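Local coordinates for protein alpha-1,2-mannosidase (Trichoderma reesei, PDB 1HCU) that probably trims terminal alpha-1,2-linked mannose residues from high-mannose N-glycans, as a calcium-dependent glycoside hydrolase of family 47, at residues S305-I317 with I329-Y343. Sequence-based numbering, arbitrary orientation.
Sequences SGHLASFGGGNFI and IDFGIKLASSYFGTY
Tyr339 OH is held by two partners: it shares a hydrogen bond of 2.7 Å with Ser305 OG, and it also bonds Leu293 N, on strand 292-297, which pairs with strand 300-306. Ser305 OG meets the Tyr339 ring at its edge. Ser310 CA lies over one face of that ring, 4.0 Å from its centroid, as a CH-pi contact. CG of Tyr339 stands anti to the carbonyl carbon (chi1 -82°), which carries the ring across to Ser310.

His307 NE2 and Tyr343 OH form a second hydrogen bond, also 2.7 Å and nearly straight at 166°. The hydroxyl sits in the plane of the imidazole, and the two rings meet rim to rim.

Further along, helix 312-317 runs antiparallel to helix 329-343, and their axes approach to 7.3 Å. Gly313 and Gly332 let the backbones come this close, and Gly313 O lies 3.4 Å from Gly332 CA. Neither position has room for a beta carbon between the backbones. Beyond them, Phe331 turns its edge to the face of Phe316, with planes at 60°. Leu335 CD2 also touches Phe316, and helix 263-280 packs against both phenylalanines. With an alanine here instead of Phe316, the Phe331 edge is likely to lose its aromatic face and a gap to open beside Leu335. Ile317 CD1 meets Ile333 CD1 at 3.8 Å.

His307 lies beside Glu393 and near Glu353, both predicted active-site residues. The arrangement is a close antiparallel helix pair of the (alpha/alpha)7 barrel characteristic of glycoside hydrolase family 47, whose His307 end lies next to the predicted active site.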
ATOM      1  N   SER A 305     -16.130   0.730  -6.679  1.00 13.22           N
ATOM      2  CA  SER A 305     -14.733   0.936  -6.338  1.00 13.42           C
ATOM      3  C   SER A 305     -14.604   1.389  -4.887  1.00 12.96           C
ATOM      4  O   SER A 305     -15.579   1.384  -4.142  1.00 13.48           O
ATOM      5  CB  SER A 305     -14.121   1.961  -7.294  1.00 12.52           C
ATOM      6  OG  SER A 305     -12.709   1.894  -7.301  1.00 12.29           O
ATOM      7  N   GLY A 306     -13.405   1.778  -4.472  1.00 14.44           N
ATOM      8  CA  GLY A 306     -13.235   2.198  -3.093  1.00 11.88           C
ATOM      9  C   GLY A 306     -11.878   2.801  -2.848  1.00 10.99           C
ATOM     10  O   GLY A 306     -11.098   2.994  -3.775  1.00 12.50           O
ATOM     11  N   HIS A 307     -11.584   3.073  -1.584  1.00 11.86           N
ATOM     12  CA  HIS A 307     -10.321   3.690  -1.206  1.00 11.05           C
ATOM     13  C   HIS A 307      -9.070   2.888  -1.591  1.00 12.18           C
ATOM     14  O   HIS A 307      -8.020   3.473  -1.851  1.00 12.24           O
ATOM     15  CB  HIS A 307     -10.339   3.972   0.293  1.00 11.44           C
ATOM     16  CG  HIS A 307      -9.403   5.058   0.713  1.00 12.81           C
ATOM     17  ND1 HIS A 307      -8.034   4.948   0.595  1.00 12.22           N
ATOM     18  CD2 HIS A 307      -9.638   6.271   1.267  1.00 13.01           C
ATOM     19  CE1 HIS A 307      -7.466   6.045   1.062  1.00 12.47           C
ATOM     20  NE2 HIS A 307      -8.415   6.863   1.476  1.00 13.99           N
ATOM     21  N   LEU A 308      -9.168   1.562  -1.634  1.00 12.51           N
ATOM     22  CA  LEU A 308      -7.997   0.749  -1.995  1.00 14.86           C
ATOM     23  C   LEU A 308      -7.562   1.020  -3.430  1.00 14.77           C
ATOM     24  O   LEU A 308      -6.369   1.150  -3.710  1.00 13.15           O
ATOM     25  CB  LEU A 308      -8.285  -0.755  -1.824  1.00 13.26           C
ATOM     26  CG  LEU A 308      -8.420  -1.312  -0.401  1.00 15.69           C
ATOM     27  CD1 LEU A 308      -8.787  -2.794  -0.459  1.00 14.41           C
ATOM     28  CD2 LEU A 308      -7.111  -1.117   0.362  1.00 15.14           C
ATOM     29  N   ALA A 309      -8.531   1.116  -4.337  1.00 14.85           N
ATOM     30  CA  ALA A 309      -8.220   1.365  -5.745  1.00 15.93           C
ATOM     31  C   ALA A 309      -7.689   2.771  -6.015  1.00 16.23           C
ATOM     32  O   ALA A 309      -7.194   3.043  -7.107  1.00 15.72           O
ATOM     33  CB  ALA A 309      -9.446   1.112  -6.606  1.00 13.92           C
ATOM     34  N   SER A 310      -7.776   3.666  -5.036  1.00 14.77           N
ATOM     35  CA  SER A 310      -7.305   5.022  -5.274  1.00 15.44           C
ATOM     36  C   SER A 310      -5.783   5.119  -5.400  1.00 14.56           C
ATOM     37  O   SER A 310      -5.255   6.176  -5.739  1.00 15.90           O
ATOM     38  CB  SER A 310      -7.804   5.972  -4.180  1.00 13.97           C
ATOM     39  OG  SER A 310      -7.189   5.698  -2.937  1.00 17.15           O
ATOM     40  N   PHE A 311      -5.079   4.024  -5.135  1.00 12.08           N
ATOM     41  CA  PHE A 311      -3.617   4.017  -5.228  1.00 11.25           C
ATOM     42  C   PHE A 311      -3.236   3.960  -6.711  1.00 11.59           C
ATOM     43  O   PHE A 311      -2.109   4.271  -7.091  1.00 10.43           O
ATOM     44  CB  PHE A 311      -3.041   2.782  -4.524  1.00 10.22           C
ATOM     45  CG  PHE A 311      -2.835   1.609  -5.448  1.00  8.50           C
ATOM     46  CD1 PHE A 311      -1.580   1.341  -5.980  1.00  9.11           C
ATOM     47  CD2 PHE A 311      -3.915   0.832  -5.859  1.00  9.16           C
ATOM     48  CE1 PHE A 311      -1.400   0.321  -6.913  1.00  8.60           C
ATOM     49  CE2 PHE A 311      -3.751  -0.185  -6.789  1.00  8.56           C
ATOM     50  CZ  PHE A 311      -2.489  -0.441  -7.319  1.00  9.97           C
ATOM     51  N   GLY A 312      -4.193   3.546  -7.535  1.00 12.54           N
ATOM     52  CA  GLY A 312      -3.966   3.430  -8.965  1.00 12.73           C
ATOM     53  C   GLY A 312      -3.343   4.652  -9.612  1.00 13.13           C
ATOM     54  O   GLY A 312      -2.420   4.524 -10.419  1.00 14.68           O
ATOM     55  N   GLY A 313      -3.840   5.835  -9.260  1.00 10.75           N
ATOM     56  CA  GLY A 313      -3.319   7.058  -9.845  1.00  9.86           C
ATOM     57  C   GLY A 313      -1.810   7.177  -9.788  1.00  9.41           C
ATOM     58  O   GLY A 313      -1.154   7.518 -10.781  1.00  9.49           O
ATOM     59  N   GLY A 314      -1.256   6.896  -8.619  1.00  9.01           N
ATOM     60  CA  GLY A 314       0.179   6.974  -8.457  1.00 10.59           C
ATOM     61  C   GLY A 314       0.889   5.903  -9.260  1.00 11.24           C
ATOM     62  O   GLY A 314       1.983   6.141  -9.784  1.00 11.66           O
ATOM     63  N   ASN A 315       0.273   4.731  -9.380  1.00  9.38           N
ATOM     64  CA  ASN A 315       0.915   3.655 -10.123  1.00 10.32           C
ATOM     65  C   ASN A 315       1.044   3.970 -11.614  1.00 10.66           C
ATOM     66  O   ASN A 315       2.108   3.748 -12.196  1.00 11.46           O
ATOM     67  CB  ASN A 315       0.171   2.331  -9.929  1.00 10.04           C
ATOM     68  CG  ASN A 315       1.047   1.137 -10.232  1.00 10.12           C
ATOM     69  OD1 ASN A 315       2.123   0.985  -9.646  1.00 12.05           O
ATOM     70  ND2 ASN A 315       0.604   0.284 -11.142  1.00  8.90           N
ATOM     71  N   PHE A 316      -0.026   4.482 -12.228  1.00  8.45           N
ATOM     72  CA  PHE A 316       0.016   4.837 -13.647  1.00  9.88           C
ATOM     73  C   PHE A 316       1.048   5.934 -13.877  1.00  9.16           C
ATOM     74  O   PHE A 316       1.759   5.932 -14.885  1.00  9.24           O
ATOM     75  CB  PHE A 316      -1.359   5.314 -14.144  1.00 10.49           C
ATOM     76  CG  PHE A 316      -2.230   4.203 -14.664  1.00 11.45           C
ATOM     77  CD1 PHE A 316      -2.953   3.394 -13.792  1.00 10.03           C
ATOM     78  CD2 PHE A 316      -2.281   3.934 -16.027  1.00 11.43           C
ATOM     79  CE1 PHE A 316      -3.713   2.334 -14.272  1.00 11.50           C
ATOM     80  CE2 PHE A 316      -3.041   2.872 -16.524  1.00 10.89           C
ATOM     81  CZ  PHE A 316      -3.759   2.069 -15.641  1.00 12.42           C
ATOM     82  N   ILE A 317       1.113   6.868 -12.930  1.00  9.05           N
ATOM     83  CA  ILE A 317       2.068   7.964 -12.988  1.00  7.80           C
ATOM     84  C   ILE A 317       3.468   7.373 -12.934  1.00  9.22           C
ATOM     85  O   ILE A 317       4.312   7.704 -13.777  1.00 10.04           O
ATOM     86  CB  ILE A 317       1.867   8.958 -11.808  1.00  7.43           C
ATOM     87  CG1 ILE A 317       0.611   9.796 -12.053  1.00  6.25           C
ATOM     88  CG2 ILE A 317       3.083   9.861 -11.655  1.00  8.57           C
ATOM     89  CD1 ILE A 317       0.153  10.589 -10.857  1.00  2.87           C
ATOM     90  N   ILE A 329       0.838   8.971 -17.546  1.00 10.91           N
ATOM     91  CA  ILE A 329       0.864  10.063 -16.596  1.00 11.96           C
ATOM     92  C   ILE A 329      -0.488  10.788 -16.618  1.00 12.23           C
ATOM     93  O   ILE A 329      -1.085  11.020 -15.565  1.00 13.28           O
ATOM     94  CB  ILE A 329       2.004  11.061 -16.910  1.00 13.07           C
ATOM     95  CG1 ILE A 329       3.364  10.350 -16.761  1.00 12.86           C
ATOM     96  CG2 ILE A 329       1.901  12.269 -15.986  1.00  8.40           C
ATOM     97  CD1 ILE A 329       4.576  11.219 -17.082  1.00 11.13           C
ATOM     98  N   ASP A 330      -0.985  11.125 -17.807  1.00 11.85           N
ATOM     99  CA  ASP A 330      -2.277  11.803 -17.918  1.00 12.37           C
ATOM    100  C   ASP A 330      -3.391  11.000 -17.260  1.00 11.62           C
ATOM    101  O   ASP A 330      -4.225  11.554 -16.532  1.00 10.64           O
ATOM    102  CB  ASP A 330      -2.674  12.038 -19.381  1.00 13.48           C
ATOM    103  CG  ASP A 330      -1.738  12.975 -20.104  1.00 16.03           C
ATOM    104  OD1 ASP A 330      -1.013  13.740 -19.432  1.00 15.86           O
ATOM    105  OD2 ASP A 330      -1.743  12.950 -21.355  1.00 18.98           O
ATOM    106  N   PHE A 331      -3.420   9.699 -17.541  1.00  9.72           N
ATOM    107  CA  PHE A 331      -4.450   8.837 -16.976  1.00  8.71           C
ATOM    108  C   PHE A 331      -4.319   8.788 -15.455  1.00  8.72           C
ATOM    109  O   PHE A 331      -5.316   8.851 -14.746  1.00  9.35           O
ATOM    110  CB  PHE A 331      -4.366   7.427 -17.583  1.00  7.89           C
ATOM    111  CG  PHE A 331      -5.512   6.540 -17.194  1.00  7.40           C
ATOM    112  CD1 PHE A 331      -5.347   5.547 -16.241  1.00  7.79           C
ATOM    113  CD2 PHE A 331      -6.774   6.735 -17.743  1.00  6.81           C
ATOM    114  CE1 PHE A 331      -6.422   4.762 -15.833  1.00  8.34           C
ATOM    115  CE2 PHE A 331      -7.861   5.953 -17.342  1.00  7.14           C
ATOM    116  CZ  PHE A 331      -7.685   4.967 -16.386  1.00  7.61           C
ATOM    117  N   GLY A 332      -3.087   8.705 -14.960  1.00 10.04           N
ATOM    118  CA  GLY A 332      -2.874   8.680 -13.523  1.00 11.58           C
ATOM    119  C   GLY A 332      -3.329   9.970 -12.849  1.00 13.21           C
ATOM    120  O   GLY A 332      -3.911   9.937 -11.765  1.00 12.03           O
ATOM    121  N   ILE A 333      -3.060  11.108 -13.488  1.00 14.42           N
ATOM    122  CA  ILE A 333      -3.459  12.412 -12.954  1.00 15.33           C
ATOM    123  C   ILE A 333      -4.984  12.487 -12.838  1.00 15.73           C
ATOM    124  O   ILE A 333      -5.526  13.000 -11.856  1.00 15.81           O
ATOM    125  CB  ILE A 333      -2.978  13.574 -13.873  1.00 16.67           C
ATOM    126  CG1 ILE A 333      -1.451  13.684 -13.830  1.00 18.79           C
ATOM    127  CG2 ILE A 333      -3.595  14.893 -13.435  1.00 13.80           C
ATOM    128  CD1 ILE A 333      -0.894  13.900 -12.437  1.00 22.75           C
ATOM    129  N   LYS A 334      -5.669  11.963 -13.847  1.00 15.56           N
ATOM    130  CA  LYS A 334      -7.125  11.959 -13.878  1.00 16.18           C
ATOM    131  C   LYS A 334      -7.650  11.086 -12.743  1.00 15.63           C
ATOM    132  O   LYS A 334      -8.637  11.417 -12.088  1.00 16.28           O
ATOM    133  CB  LYS A 334      -7.615  11.429 -15.236  1.00 18.56           C
ATOM    134  CG  LYS A 334      -9.125  11.271 -15.364  1.00 23.86           C
ATOM    135  CD  LYS A 334      -9.841  12.579 -15.054  1.00 28.63           C
ATOM    136  CE  LYS A 334     -11.343  12.393 -14.933  1.00 29.37           C
ATOM    137  NZ  LYS A 334     -12.035  12.306 -16.248  1.00 35.33           N
ATOM    138  N   LEU A 335      -6.966   9.976 -12.503  1.00 14.81           N
ATOM    139  CA  LEU A 335      -7.358   9.043 -11.457  1.00 13.86           C
ATOM    140  C   LEU A 335      -7.189   9.668 -10.075  1.00 14.28           C
ATOM    141  O   LEU A 335      -8.085   9.594  -9.232  1.00 17.23           O
ATOM    142  CB  LEU A 335      -6.515   7.774 -11.566  1.00 13.32           C
ATOM    143  CG  LEU A 335      -7.204   6.432 -11.834  1.00 14.60           C
ATOM    144  CD1 LEU A 335      -8.331   6.578 -12.849  1.00 13.04           C
ATOM    145  CD2 LEU A 335      -6.149   5.441 -12.320  1.00  9.28           C
ATOM    146  N   ALA A 336      -6.035  10.278  -9.846  1.00 13.03           N
ATOM    147  CA  ALA A 336      -5.754  10.907  -8.570  1.00 13.15           C
ATOM    148  C   ALA A 336      -6.810  11.973  -8.286  1.00 14.85           C
ATOM    149  O   ALA A 336      -7.338  12.074  -7.177  1.00 14.70           O
ATOM    150  CB  ALA A 336      -4.368  11.530  -8.599  1.00 11.18           C
ATOM    151  N   SER A 337      -7.125  12.752  -9.315  1.00 14.92           N
ATOM    152  CA  SER A 337      -8.107  13.819  -9.226  1.00 15.14           C
ATOM    153  C   SER A 337      -9.515  13.299  -8.970  1.00 15.23           C
ATOM    154  O   SER A 337     -10.235  13.820  -8.114  1.00 17.09           O
ATOM    155  CB  SER A 337      -8.097  14.627 -10.524  1.00 16.54           C
ATOM    156  OG  SER A 337      -9.128  15.589 -10.528  1.00 20.73           O
ATOM    157  N   SER A 338      -9.910  12.271  -9.710  1.00 14.11           N
ATOM    158  CA  SER A 338     -11.246  11.717  -9.555  1.00 12.22           C
ATOM    159  C   SER A 338     -11.482  11.129  -8.178  1.00 11.85           C
ATOM    160  O   SER A 338     -12.522  11.369  -7.564  1.00 11.08           O
ATOM    161  CB  SER A 338     -11.506  10.658 -10.626  1.00 12.61           C
ATOM    162  OG  SER A 338     -11.748  11.269 -11.878  1.00 11.39           O
ATOM    163  N   TYR A 339     -10.515  10.360  -7.693  1.00 10.69           N
ATOM    164  CA  TYR A 339     -10.636   9.746  -6.384  1.00 10.07           C
ATOM    165  C   TYR A 339     -10.579  10.788  -5.265  1.00 10.75           C
ATOM    166  O   TYR A 339     -11.131  10.579  -4.185  1.00  7.88           O
ATOM    167  CB  TYR A 339      -9.563   8.668  -6.224  1.00  9.86           C
ATOM    168  CG  TYR A 339      -9.973   7.355  -6.862  1.00  9.40           C
ATOM    169  CD1 TYR A 339     -10.700   6.417  -6.140  1.00  7.86           C
ATOM    170  CD2 TYR A 339      -9.687   7.075  -8.207  1.00  9.19           C
ATOM    171  CE1 TYR A 339     -11.140   5.236  -6.721  1.00  6.90           C
ATOM    172  CE2 TYR A 339     -10.126   5.888  -8.800  1.00  7.11           C
ATOM    173  CZ  TYR A 339     -10.854   4.976  -8.044  1.00  6.46           C
ATOM    174  OH  TYR A 339     -11.305   3.802  -8.602  1.00  7.57           O
ATOM    175  N   PHE A 340      -9.932  11.922  -5.522  1.00 11.79           N
ATOM    176  CA  PHE A 340      -9.902  12.959  -4.501  1.00 12.82           C
ATOM    177  C   PHE A 340     -11.295  13.574  -4.393  1.00 11.93           C
ATOM    178  O   PHE A 340     -11.676  14.087  -3.346  1.00 13.78           O
ATOM    179  CB  PHE A 340      -8.894  14.055  -4.833  1.00 12.86           C
ATOM    180  CG  PHE A 340      -8.906  15.182  -3.846  1.00 12.60           C
ATOM    181  CD1 PHE A 340      -8.350  15.023  -2.580  1.00 13.58           C
ATOM    182  CD2 PHE A 340      -9.533  16.380  -4.160  1.00 10.90           C
ATOM    183  CE1 PHE A 340      -8.424  16.048  -1.636  1.00 16.23           C
ATOM    184  CE2 PHE A 340      -9.615  17.406  -3.229  1.00 14.85           C
ATOM    185  CZ  PHE A 340      -9.058  17.242  -1.961  1.00 13.75           C
ATOM    186  N   GLY A 341     -12.053  13.504  -5.485  1.00 13.27           N
ATOM    187  CA  GLY A 341     -13.406  14.034  -5.502  1.00 11.59           C
ATOM    188  C   GLY A 341     -14.325  13.304  -4.531  1.00 11.95           C
ATOM    189  O   GLY A 341     -15.384  13.828  -4.171  1.00 11.25           O
ATOM    190  N   THR A 342     -13.943  12.094  -4.114  1.00  9.78           N
ATOM    191  CA  THR A 342     -14.766  11.336  -3.160  1.00 11.65           C
ATOM    192  C   THR A 342     -14.412  11.794  -1.744  1.00 12.32           C
ATOM    193  O   THR A 342     -15.091  11.460  -0.773  1.00 11.20           O
ATOM    194  CB  THR A 342     -14.555   9.792  -3.270  1.00 10.45           C
ATOM    195  OG1 THR A 342     -13.190   9.459  -2.970  1.00 10.26           O
ATOM    196  CG2 THR A 342     -14.909   9.299  -4.672  1.00  7.56           C
ATOM    197  N   TYR A 343     -13.331  12.563  -1.649  1.00 12.31           N
ATOM    198  CA  TYR A 343     -12.871  13.120  -0.378  1.00 14.70           C
ATOM    199  C   TYR A 343     -13.552  14.486  -0.199  1.00 15.38           C
ATOM    200  O   TYR A 343     -14.303  14.711   0.749  1.00 14.58           O
ATOM    201  CB  TYR A 343     -11.351  13.333  -0.415  1.00 13.57           C
ATOM    202  CG  TYR A 343     -10.506  12.281   0.270  1.00 14.56           C
ATOM    203  CD1 TYR A 343      -9.882  12.556   1.487  1.00 14.06           C
ATOM    204  CD2 TYR A 343     -10.303  11.022  -0.307  1.00 13.61           C
ATOM    205  CE1 TYR A 343      -9.076  11.615   2.114  1.00 12.11           C
ATOM    206  CE2 TYR A 343      -9.498  10.068   0.314  1.00 12.95           C
ATOM    207  CZ  TYR A 343      -8.887  10.371   1.527  1.00 14.75           C
ATOM    208  OH  TYR A 343      -8.105   9.439   2.166  1.00 12.53           O
TER